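Local coordinates for nitrate transport protein (Xanthomonas axonopodis pv. citri, PDB 3KSX) that binds the sulfonate buffer MOPS here and, as the periplasmic alkanesulfonate-binding protein SsuA, probably delivers alkanesulfonates to a membrane transporter for import, at residues A38-V43 with K251-V256; L116-S121 with A172-G177; K132-Q137 with N144-V149; D180-A183 with P187-S190. All coordinates share one frame; numbering follows the deposited sequence.

Contact 1: A38-V43 with K251-V256; sequences AVSSLV and KTLAQV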
loop_
_atom_site.group_PDB
_atom_site.type_symbol
_atom_site.label_atom_id
_atom_site.label_comp_id
_atom_site.label_asym_id
_atom_site.label_seq_id
_atom_site.Cartn_x
_atom_site.Cartn_y
_atom_site.Cartn_z
ATOM N N ALA A 38 7.019 -3.159 3.661
ATOM C CA ALA A 38 7.217 -1.823 3.108
ATOM C C ALA A 38 6.810 -0.649 4.000
ATOM O O ALA A 38 7.381 0.470 3.890
ATOM C CB ALA A 38 6.509 -1.698 1.688
ATOM N N VAL A 39 5.799 -0.869 4.843
ATOM C CA VAL A 39 5.197 0.213 5.609
ATOM C C VAL A 39 6.022 0.274 6.870
ATOM O O VAL A 39 5.741 -0.473 7.843
ATOM C CB VAL A 39 3.712 -0.001 5.977
ATOM C CG1 VAL A 39 3.130 1.309 6.631
ATOM C CG2 VAL A 39 2.866 -0.439 4.774
ATOM N N SER A 40 7.065 1.124 6.790
ATOM C CA SER A 40 8.024 1.421 7.857
ATOM C C SER A 40 7.364 1.681 9.218
ATOM O O SER A 40 7.855 1.200 10.259
ATOM C CB SER A 40 8.901 2.601 7.433
ATOM O OG SER A 40 9.916 2.147 6.563
ATOM N N SER A 41 6.214 2.355 9.214
ATOM C CA SER A 41 5.578 2.632 10.518
ATOM C C SER A 41 5.042 1.366 11.225
ATOM O O SER A 41 5.166 1.242 12.457
ATOM C CB SER A 41 4.526 3.721 10.409
ATOM O OG SER A 41 3.323 3.183 9.959
ATOM N N LEU A 42 4.535 0.394 10.438
ATOM C CA LEU A 42 3.957 -0.815 11.048
ATOM C C LEU A 42 5.047 -1.725 11.514
ATOM O O LEU A 42 4.906 -2.418 12.539
ATOM C CB LEU A 42 3.043 -1.536 10.065
ATOM C CG LEU A 42 1.875 -0.671 9.545
ATOM C CD1 LEU A 42 0.885 -1.509 8.817
ATOM C CD2 LEU A 42 1.210 0.046 10.695
ATOM N N VAL A 43 6.126 -1.784 10.724
ATOM C CA VAL A 43 7.370 -2.451 11.145
ATOM C C VAL A 43 7.836 -1.883 12.494
ATOM O O VAL A 43 8.162 -2.670 13.414
ATOM C CB VAL A 43 8.533 -2.429 10.018
ATOM C CG1 VAL A 43 9.830 -3.016 10.540
ATOM C CG2 VAL A 43 8.094 -3.184 8.729
ATOM N N LYS A 251 18.076 3.010 11.838
ATOM C CA LYS A 251 18.929 1.860 12.164
ATOM C C LYS A 251 18.080 0.636 12.409
ATOM O O LYS A 251 18.481 -0.449 12.005
ATOM C CB LYS A 251 19.935 2.114 13.308
ATOM C CG LYS A 251 19.311 2.223 14.696
ATOM C CD LYS A 251 19.353 0.908 15.530
ATOM C CE LYS A 251 18.292 0.926 16.699
ATOM N NZ LYS A 251 17.916 2.273 17.338
ATOM N N THR A 252 16.894 0.802 13.018
ATOM C CA THR A 252 15.975 -0.328 13.293
ATOM C C THR A 252 15.412 -0.936 12.045
ATOM O O THR A 252 15.449 -2.150 11.900
ATOM C CB THR A 252 14.797 0.052 14.242
ATOM O OG1 THR A 252 15.335 0.511 15.492
ATOM C CG2 THR A 252 13.839 -1.139 14.456
ATOM N N LEU A 253 14.860 -0.084 11.170
ATOM C CA LEU A 253 14.403 -0.480 9.846
ATOM C C LEU A 253 15.503 -1.133 9.000
ATOM O O LEU A 253 15.229 -2.118 8.311
ATOM C CB LEU A 253 13.767 0.708 9.105
ATOM C CG LEU A 253 12.542 1.287 9.834
ATOM C CD1 LEU A 253 12.129 2.683 9.308
ATOM C CD2 LEU A 253 11.376 0.265 9.794
ATOM N N ALA A 254 16.720 -0.570 9.042
ATOM C CA ALA A 254 17.859 -1.154 8.369
ATOM C C ALA A 254 18.065 -2.586 8.932
ATOM O O ALA A 254 18.126 -3.570 8.179
ATOM C CB ALA A 254 19.112 -0.263 8.582
ATOM N N GLN A 255 18.085 -2.679 10.263
ATOM C CA GLN A 255 18.342 -3.921 10.988
ATOM C C GLN A 255 17.360 -4.981 10.584
ATOM O O GLN A 255 17.749 -6.114 10.283
ATOM C CB GLN A 255 18.198 -3.667 12.472
ATOM C CG GLN A 255 19.000 -4.589 13.331
ATOM C CD GLN A 255 19.384 -3.912 14.638
ATOM O OE1 GLN A 255 20.079 -2.875 14.632
ATOM N NE2 GLN A 255 18.926 -4.480 15.774
ATOM N N VAL A 256 16.082 -4.606 10.589
ATOM C CA VAL A 256 14.989 -5.527 10.319
ATOM C C VAL A 256 14.918 -5.917 8.850
ATOM O O VAL A 256 14.908 -7.092 8.515
ATOM C CB VAL A 256 13.639 -4.931 10.792
ATOM C CG1 VAL A 256 12.484 -5.695 10.209
ATOM C CG2 VAL A 256 13.586 -4.901 12.335
#

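Contact 2: L116-S121 with A172-G177; sequences LVPSKS and AAFAAG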
loop_
_atom_site.group_PDB
_atom_site.type_symbol
_atom_site.label_atom_id
_atom_site.label_comp_id
_atom_site.label_asym_id
_atom_site.label_seq_id
_atom_site.Cartn_x
_atom_site.Cartn_y
_atom_site.Cartn_z
ATOM N N LEU A 116 9.513 2.312 -12.693
ATOM C CA LEU A 116 10.955 2.109 -12.843
ATOM C C LEU A 116 11.219 1.469 -14.202
ATOM O O LEU A 116 10.398 0.660 -14.687
ATOM C CB LEU A 116 11.479 1.250 -11.690
ATOM C CG LEU A 116 11.293 1.662 -10.239
ATOM C CD1 LEU A 116 12.063 0.755 -9.350
ATOM C CD2 LEU A 116 11.713 3.071 -10.058
ATOM N N VAL A 117 12.340 1.808 -14.820
ATOM C CA VAL A 117 12.855 1.083 -15.948
ATOM C C VAL A 117 14.280 0.671 -15.652
ATOM O O VAL A 117 15.004 1.359 -14.811
ATOM C CB VAL A 117 12.797 1.865 -17.311
ATOM C CG1 VAL A 117 11.340 2.245 -17.621
ATOM C CG2 VAL A 117 13.687 3.126 -17.203
ATOM N N PRO A 118 14.714 -0.425 -16.280
ATOM C CA PRO A 118 16.122 -0.791 -16.136
ATOM C C PRO A 118 16.956 0.416 -16.584
ATOM O O PRO A 118 16.614 1.100 -17.568
ATOM C CB PRO A 118 16.301 -1.960 -17.128
ATOM C CG PRO A 118 14.912 -2.605 -17.119
ATOM C CD PRO A 118 14.008 -1.379 -17.175
ATOM N N SER A 119 18.031 0.649 -15.860
ATOM C CA SER A 119 18.900 1.819 -16.120
ATOM C C SER A 119 19.500 1.753 -17.535
ATOM O O SER A 119 19.634 2.775 -18.214
ATOM C CB SER A 119 19.916 2.002 -14.990
ATOM O OG SER A 119 20.696 0.834 -14.807
ATOM N N LYS A 120 19.710 0.533 -18.064
ATOM C CA LYS A 120 20.277 0.429 -19.392
ATOM C C LYS A 120 19.335 0.732 -20.526
ATOM O O LYS A 120 19.744 0.793 -21.681
ATOM C CB LYS A 120 20.874 -0.954 -19.614
ATOM C CG LYS A 120 19.826 -2.063 -19.684
ATOM C CD LYS A 120 19.879 -2.794 -21.022
ATOM C CE LYS A 120 20.199 -4.255 -20.836
ATOM N NZ LYS A 120 19.525 -5.061 -21.947
ATOM N N SER A 121 18.059 0.835 -20.205
ATOM C CA SER A 121 16.989 0.984 -21.154
ATOM C C SER A 121 17.000 2.241 -22.002
ATOM O O SER A 121 17.450 3.336 -21.547
ATOM C CB SER A 121 15.694 0.929 -20.296
ATOM O OG SER A 121 14.658 1.523 -20.922
ATOM N N ALA A 172 12.621 -10.142 -9.369
ATOM C CA ALA A 172 13.485 -11.184 -9.979
ATOM C C ALA A 172 13.383 -11.139 -11.481
ATOM O O ALA A 172 14.432 -11.299 -12.165
ATOM C CB ALA A 172 13.207 -12.538 -9.444
ATOM N N ALA A 173 12.157 -10.916 -12.013
ATOM C CA ALA A 173 11.953 -10.739 -13.475
ATOM C C ALA A 173 12.718 -9.512 -14.000
ATOM O O ALA A 173 13.283 -9.520 -15.112
ATOM C CB ALA A 173 10.477 -10.605 -13.785
ATOM N N PHE A 174 12.723 -8.465 -13.205
ATOM C CA PHE A 174 13.450 -7.199 -13.538
ATOM C C PHE A 174 14.957 -7.523 -13.603
ATOM O O PHE A 174 15.589 -7.161 -14.588
ATOM C CB PHE A 174 13.192 -6.122 -12.447
ATOM C CG PHE A 174 13.624 -4.714 -12.811
ATOM C CD1 PHE A 174 14.904 -4.264 -12.478
ATOM C CD2 PHE A 174 12.741 -3.824 -13.434
ATOM C CE1 PHE A 174 15.272 -2.982 -12.791
ATOM C CE2 PHE A 174 13.139 -2.570 -13.779
ATOM C CZ PHE A 174 14.421 -2.161 -13.435
ATOM N N ALA A 175 15.493 -8.198 -12.576
ATOM C CA ALA A 175 16.943 -8.630 -12.520
ATOM C C ALA A 175 17.326 -9.491 -13.697
ATOM O O ALA A 175 18.454 -9.388 -14.203
ATOM C CB ALA A 175 17.295 -9.341 -11.235
ATOM N N ALA A 176 16.402 -10.295 -14.162
ATOM C CA ALA A 176 16.624 -11.193 -15.261
ATOM C C ALA A 176 16.378 -10.597 -16.647
ATOM O O ALA A 176 16.512 -11.282 -17.622
ATOM C CB ALA A 176 15.766 -12.480 -15.026
ATOM N N GLY A 177 15.954 -9.346 -16.767
ATOM C CA GLY A 177 15.801 -8.687 -18.094
ATOM C C GLY A 177 14.497 -9.018 -18.793
ATOM O O GLY A 177 14.333 -8.778 -19.970
#

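Contact 3: K132-Q137 with N144-V149; sequences KRIAFQ and NLLLRV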
loop_
_atom_site.group_PDB
_atom_site.type_symbol
_atom_site.label_atom_id
_atom_site.label_comp_id
_atom_site.label_asym_id
_atom_site.label_seq_id
_atom_site.Cartn_x
_atom_site.Cartn_y
_atom_site.Cartn_z
ATOM N N LYS A 132 5.059 -2.081 -24.354
ATOM C CA LYS A 132 6.060 -2.700 -23.493
ATOM C C LYS A 132 5.424 -3.566 -22.372
ATOM O O LYS A 132 4.262 -3.372 -22.014
ATOM C CB LYS A 132 6.932 -1.636 -22.849
ATOM C CG LYS A 132 7.600 -0.672 -23.794
ATOM C CD LYS A 132 8.624 -1.329 -24.613
ATOM C CE LYS A 132 9.269 -0.233 -25.423
ATOM N NZ LYS A 132 9.433 -0.647 -26.812
ATOM N N ARG A 133 6.234 -4.478 -21.837
ATOM C CA ARG A 133 5.855 -5.442 -20.802
ATOM C C ARG A 133 6.173 -4.777 -19.484
ATOM O O ARG A 133 7.317 -4.474 -19.202
ATOM C CB ARG A 133 6.714 -6.679 -20.940
ATOM C CG ARG A 133 6.285 -7.514 -22.057
ATOM C CD ARG A 133 7.034 -8.790 -22.029
ATOM N NE ARG A 133 6.344 -9.588 -23.030
ATOM C CZ ARG A 133 6.283 -10.913 -23.056
ATOM N NH1 ARG A 133 6.892 -11.650 -22.117
ATOM N NH2 ARG A 133 5.589 -11.491 -24.042
ATOM N N ILE A 134 5.121 -4.514 -18.728
ATOM C CA ILE A 134 5.227 -3.802 -17.454
ATOM C C ILE A 134 4.759 -4.689 -16.300
ATOM O O ILE A 134 3.578 -5.102 -16.266
ATOM C CB ILE A 134 4.411 -2.528 -17.508
ATOM C CG1 ILE A 134 4.676 -1.730 -18.816
ATOM C CG2 ILE A 134 4.624 -1.696 -16.267
ATOM C CD1 ILE A 134 3.951 -0.379 -18.792
ATOM N N ALA A 135 5.648 -4.982 -15.363
ATOM C CA ALA A 135 5.399 -5.792 -14.156
ATOM C C ALA A 135 4.713 -4.914 -13.095
ATOM O O ALA A 135 5.123 -3.754 -12.862
ATOM C CB ALA A 135 6.753 -6.230 -13.558
ATOM N N PHE A 136 3.713 -5.462 -12.428
ATOM C CA PHE A 136 3.142 -4.795 -11.201
ATOM C C PHE A 136 2.234 -5.763 -10.505
ATOM O O PHE A 136 1.767 -6.730 -11.115
ATOM C CB PHE A 136 2.309 -3.492 -11.488
ATOM C CG PHE A 136 1.203 -3.668 -12.548
ATOM C CD1 PHE A 136 -0.161 -3.811 -12.135
ATOM C CD2 PHE A 136 1.487 -3.681 -13.911
ATOM C CE1 PHE A 136 -1.163 -3.944 -13.065
ATOM C CE2 PHE A 136 0.447 -3.820 -14.893
ATOM C CZ PHE A 136 -0.867 -3.983 -14.426
ATOM N N GLN A 137 1.935 -5.476 -9.247
ATOM C CA GLN A 137 0.949 -6.301 -8.548
ATOM C C GLN A 137 -0.453 -5.898 -8.961
ATOM O O GLN A 137 -0.866 -4.764 -8.766
ATOM C CB GLN A 137 1.184 -6.112 -7.044
ATOM C CG GLN A 137 0.077 -6.712 -6.178
ATOM C CD GLN A 137 0.153 -8.220 -6.097
ATOM O OE1 GLN A 137 1.195 -8.798 -5.860
ATOM N NE2 GLN A 137 -1.009 -8.863 -6.212
ATOM N N ASN A 144 -3.185 1.376 -10.096
ATOM C CA ASN A 144 -3.777 2.726 -10.277
ATOM C C ASN A 144 -2.733 3.812 -10.722
ATOM O O ASN A 144 -3.011 4.670 -11.611
ATOM C CB ASN A 144 -4.517 3.194 -8.999
ATOM C CG ASN A 144 -5.082 4.592 -9.157
ATOM O OD1 ASN A 144 -5.948 4.811 -10.016
ATOM N ND2 ASN A 144 -4.616 5.541 -8.333
ATOM N N LEU A 145 -1.523 3.807 -10.123
ATOM C CA LEU A 145 -0.449 4.711 -10.594
ATOM C C LEU A 145 -0.205 4.541 -12.108
ATOM O O LEU A 145 -0.161 5.545 -12.862
ATOM C CB LEU A 145 0.870 4.440 -9.877
ATOM C CG LEU A 145 2.053 5.229 -10.474
ATOM C CD1 LEU A 145 1.931 6.594 -9.808
ATOM C CD2 LEU A 145 3.388 4.592 -10.142
ATOM N N LEU A 146 -0.070 3.281 -12.557
ATOM C CA LEU A 146 0.151 3.016 -13.963
ATOM C C LEU A 146 -0.987 3.503 -14.852
ATOM O O LEU A 146 -0.752 4.171 -15.849
ATOM C CB LEU A 146 0.450 1.523 -14.169
ATOM C CG LEU A 146 0.988 1.008 -15.471
ATOM C CD1 LEU A 146 2.211 1.776 -15.949
ATOM C CD2 LEU A 146 1.293 -0.502 -15.276
ATOM N N LEU A 147 -2.224 3.065 -14.602
ATOM C CA LEU A 147 -3.376 3.665 -15.231
ATOM C C LEU A 147 -3.376 5.178 -15.381
ATOM O O LEU A 147 -3.576 5.694 -16.511
ATOM C CB LEU A 147 -4.654 3.177 -14.507
ATOM C CG LEU A 147 -5.959 3.749 -14.998
ATOM C CD1 LEU A 147 -6.194 3.266 -16.424
ATOM C CD2 LEU A 147 -7.111 3.298 -14.093
ATOM N N ARG A 148 -3.129 5.906 -14.292
ATOM C CA ARG A 148 -3.276 7.334 -14.291
ATOM C C ARG A 148 -2.095 7.991 -15.042
ATOM O O ARG A 148 -2.290 8.977 -15.758
ATOM C CB ARG A 148 -3.260 7.891 -12.851
ATOM C CG ARG A 148 -4.453 7.479 -11.871
ATOM C CD ARG A 148 -5.808 8.117 -12.129
ATOM N NE ARG A 148 -5.621 9.532 -12.457
ATOM C CZ ARG A 148 -5.375 10.502 -11.566
ATOM N NH1 ARG A 148 -5.304 10.214 -10.259
ATOM N NH2 ARG A 148 -5.143 11.728 -12.004
ATOM N N VAL A 149 -0.899 7.427 -14.935
ATOM C CA VAL A 149 0.279 7.992 -15.633
ATOM C C VAL A 149 0.139 7.784 -17.143
ATOM O O VAL A 149 0.324 8.723 -17.922
ATOM C CB VAL A 149 1.584 7.392 -15.050
ATOM C CG1 VAL A 149 2.796 7.679 -15.894
ATOM C CG2 VAL A 149 1.845 7.967 -13.693
#

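Contact 4: D180-A183 with P187-S190; sequences DAWA and PWYS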
loop_
_atom_site.group_PDB
_atom_site.type_symbol
_atom_site.label_atom_id
_atom_site.label_comp_id
_atom_site.label_asym_id
_atom_site.label_seq_id
_atom_site.Cartn_x
_atom_site.Cartn_y
_atom_site.Cartn_z
ATOM N N ASP A 180 10.129 -4.491 -19.099
ATOM C CA ASP A 180 10.582 -3.235 -19.657
ATOM C C ASP A 180 10.433 -2.167 -18.608
ATOM O O ASP A 180 11.208 -1.183 -18.601
ATOM C CB ASP A 180 9.736 -2.937 -20.923
ATOM C CG ASP A 180 9.975 -3.951 -22.053
ATOM O OD1 ASP A 180 11.129 -4.133 -22.512
ATOM O OD2 ASP A 180 9.014 -4.509 -22.582
ATOM N N ALA A 181 9.435 -2.330 -17.701
ATOM C CA ALA A 181 9.247 -1.282 -16.648
ATOM C C ALA A 181 8.568 -1.958 -15.469
ATOM O O ALA A 181 8.055 -3.010 -15.636
ATOM C CB ALA A 181 8.390 -0.140 -17.203
ATOM N N TRP A 182 8.615 -1.385 -14.266
ATOM C CA TRP A 182 8.041 -2.082 -13.136
ATOM C C TRP A 182 7.326 -1.005 -12.358
ATOM O O TRP A 182 7.996 -0.001 -12.043
ATOM C CB TRP A 182 9.196 -2.727 -12.336
ATOM C CG TRP A 182 8.783 -3.455 -11.057
ATOM C CD1 TRP A 182 7.511 -3.965 -10.737
ATOM C CD2 TRP A 182 9.635 -3.813 -10.017
ATOM N NE1 TRP A 182 7.555 -4.576 -9.486
ATOM C CE2 TRP A 182 8.872 -4.486 -9.038
ATOM C CE3 TRP A 182 11.022 -3.595 -9.778
ATOM C CZ2 TRP A 182 9.449 -4.952 -7.839
ATOM C CZ3 TRP A 182 11.601 -4.108 -8.576
ATOM C CH2 TRP A 182 10.807 -4.740 -7.635
ATOM N N ALA A 183 6.007 -1.120 -12.154
ATOM C CA ALA A 183 5.346 -0.093 -11.293
ATOM C C ALA A 183 5.389 -0.717 -9.870
ATOM O O ALA A 183 4.888 -1.824 -9.652
ATOM C CB ALA A 183 3.997 0.207 -11.704
ATOM N N PRO A 187 10.254 0.059 -0.415
ATOM C CA PRO A 187 11.670 0.490 -0.610
ATOM C C PRO A 187 12.364 0.025 -1.892
ATOM O O PRO A 187 13.533 0.341 -2.067
ATOM C CB PRO A 187 12.367 -0.167 0.595
ATOM C CG PRO A 187 11.630 -1.588 0.622
ATOM C CD PRO A 187 10.152 -1.200 0.371
ATOM N N TRP A 188 11.672 -0.737 -2.743
ATOM C CA TRP A 188 12.235 -1.199 -4.029
ATOM C C TRP A 188 12.662 -0.001 -4.887
ATOM O O TRP A 188 13.759 0.002 -5.410
ATOM C CB TRP A 188 11.258 -2.097 -4.788
ATOM C CG TRP A 188 10.591 -3.141 -3.900
ATOM C CD1 TRP A 188 9.411 -3.004 -3.151
ATOM C CD2 TRP A 188 11.041 -4.466 -3.686
ATOM N NE1 TRP A 188 9.144 -4.166 -2.478
ATOM C CE2 TRP A 188 10.118 -5.086 -2.787
ATOM C CE3 TRP A 188 12.133 -5.185 -4.139
ATOM C CZ2 TRP A 188 10.254 -6.417 -2.366
ATOM C CZ3 TRP A 188 12.292 -6.530 -3.697
ATOM C CH2 TRP A 188 11.352 -7.127 -2.823
ATOM N N TYR A 189 11.834 1.036 -5.016
ATOM C CA TYR A 189 12.245 2.274 -5.666
ATOM C C TYR A 189 13.620 2.782 -5.183
ATOM O O TYR A 189 14.578 2.976 -5.965
ATOM C CB TYR A 189 11.148 3.331 -5.420
ATOM C CG TYR A 189 11.523 4.710 -5.715
ATOM C CD1 TYR A 189 12.301 5.021 -6.842
ATOM C CD2 TYR A 189 11.042 5.750 -4.934
ATOM C CE1 TYR A 189 12.641 6.327 -7.123
ATOM C CE2 TYR A 189 11.344 7.047 -5.215
ATOM C CZ TYR A 189 12.167 7.340 -6.304
ATOM O OH TYR A 189 12.484 8.658 -6.589
ATOM N N SER A 190 13.723 2.987 -3.894
ATOM C CA SER A 190 14.987 3.602 -3.393
ATOM C C SER A 190 16.168 2.664 -3.596
ATOM O O SER A 190 17.254 3.127 -3.980
ATOM C CB SER A 190 14.839 4.002 -1.929
ATOM O OG SER A 190 13.868 5.053 -1.761
#

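Contact 1: A38-V43 with K251-V256
Ser40 and Leu253 mark the closest approach of the two backbones, their CA atoms 6.9 Å apart. Ser40 opens helix 40-48 just after Val39, the N-cap residue, whose carbonyl O takes bonds from both Leu42 N and Val43 N. Segment 251-256 lies wholly within helix 246-257. The side chains that meet are spaced three residues apart on each partner, Ser40 and Val43 against Leu253 and Val256, so one turn of helix lies against one turn. Leu253 is the central piece and divides its two methyls. CD1 rests on the serine side chain, 3.6 Å from Ser40 OG and about as near to CB, a plain van der Waals touch. CD2 turns toward Val43, lying 3.7 Å from Val43 CG1 and equally close to the carbonyl Ser40 O. Val43 holds CG1 anti to its backbone N (chi1 175°), a setting that lays this methyl between Leu253 and Val256. There Val43 CG1 meets Val256 CG1 at 3.8 Å, the two valines sliding past each other in opposite directions. Leu242 of helix 225-244 touches both Ser40 and Leu253. This is largely apolar helix-helix packing in an alpha/beta periplasmic binding protein, joining the helix that follows the first strand of one lobe to a helix late in the chain.

Contact 2: L116-S121 with A172-G177
Phe174, from the last turn of helix 167-175, supplies most of this contact by pushing the far end of its ring against Pro118 where strand 113-118 ends. CG stands anti to the backbone N (chi1 -168°), and the ring is thereby carried off the helix toward the strand. Its CZ reaches furthest in, 3.3 Å from Pro118 N and 3.5 Å from Pro118 CA. The neighbouring CE2 takes the side of the pyrrolidine ring, 3.7 Å from Pro118 CD, while Pro118 CG lies at a like distance from CZ. The two rings meet at a slant. Backbone atoms of the strand, by contrast, lie around the rim: Val117 C and Val117 O sit at the ring edge near its plane, and so does Leu116 O, 4.3 Å from Phe174 CE2. Leu116 adds a smaller share of buried surface, coming nearest with this carbonyl O, while its side chain packs on Ala198 of strand 198-203. That same strand, Val179 and Leu192 of helix 188-194 give Phe174 further neighbours. Three residues after Phe174, Gly177 closes the helix in a Schellman motif with positive phi. A bound sulfate lies about 3 Å, nearest atoms, from the proline side chain. Chemically the contact is dispersive and close-fitting: a proline nitrogen has no hydrogen to donate and can be buried against carbon, and Val117 O, in the plane of the phenyl ring at its edge, may add a slight C-H...O attraction.

Contact 3: K132-Q137 with N144-V149
Ile134 and Phe136, alternate residues of strand 133-136, both turn toward helix 141-152 and receive one side chain from it, Leu146. Closest in backbone terms are Phe136 and Leu146, with 8.8 Å between CA atoms, a gap that the side chains span. Along the strand Ile134 comes first. It meets the leucine tip to tip with two branches: Ile134 CG2 lies 3.7 Å from Leu146 CD2, and Ile134 CD1 reaches Leu146 CD1 at 4.0 Å. Ala135 points its methyl away from the helix and belongs to the other side of the sheet. Phe136 follows and crosses the leucine at about a right angle. Its CG occupies the crowded position between backbone N and carbonyl carbon (chi1 52°), which brings the CD2-CE2 side of the ring up to the incoming methyl. Leu146 CD2 is thus 3.4 Å from Phe136 CE2 and 3.5 Å from Phe136 CD2, approaching obliquely. Leu146 for its part keeps CG anti to the backbone N (chi1 -168°), extending both methyls from the helix toward the strand, and it also touches Ile115 of strand 113-118. The phenyl ring is hemmed further by Pro162, Tyr164 and His143. Strand 133-136, helix 141-152 and strand 161-164 form a beta-alpha-beta unit, and this contact packs its helix on its first strand. All three touching residues are buried and meet through carbon alone, so the seam depends on fit and exclusion of water.

Contact 4: D180-A183 with P187-S190
Trp182 and Trp188 meet with their indoles inclined, the planes at 59°. The six-membered ring of Trp182 and the five-membered ring of Trp188 have centroids 5.6 Å apart. Trp182 makes the approach with the outer corner of its benzo ring. Its CH2 is 3.8 Å from Trp188 CE3, and it also nears the root of the other side chain, 3.9 Å from Trp188 CB and 4.1 Å from Trp188 CG. Relative to the Trp182 ring, Trp188 CE3 lies at the edge, close to the plane; relative to the Trp188 ring, Trp182 CZ2 stands 4.3 Å above one face, displaced toward the rim. Trp182 gains this reach because CG is anti to its backbone N (chi1 177°), sending the indole outward from strand 181-185. Trp188, at the start of helix 188-194, carries CG beside its own backbone N instead (chi1 -45°), which turns the indole so that CB, CG and CE3 all lie near Trp182 CH2. Both indoles also lie against helix 167-175: Arg171 touches the two of them, with Ala170 beside Trp182 and Pro167 beside Trp188. The turn between the segments contains a cis peptide bond before Pro187, and Asp186 OD1 is hydrogen-bonded to Ser190 OG in the first turn of the new helix. Strand, short turn and helix make up a beta-alpha junction of the alpha/beta lobe, where the strand's indole packs beside the first turn of the helix that follows it.

Overall arrangement
From the N terminus, 38-43 waits over two hundred residues for 251-256, so contact 1 closes a long loop that encloses the other three. Within it, 116-121 pairs with 172-177, and contact 3 lies wholly inside that shorter loop; contact 4 opens after both have closed. No loops cross. Contacts 2, 3 and 4 share one five-stranded sheet, in which strand 181-185 runs between 133-136 and 113-118: Leu116 O and Ala135 O probably accept bonds from Trp182 N and Ala183 N, respectively. The first segment of contact 1 follows a strand of the other sheet, yet Ala38 CB touches Pro187 CD, linking it to contact 4 in this class II periplasmic-binding-protein fold.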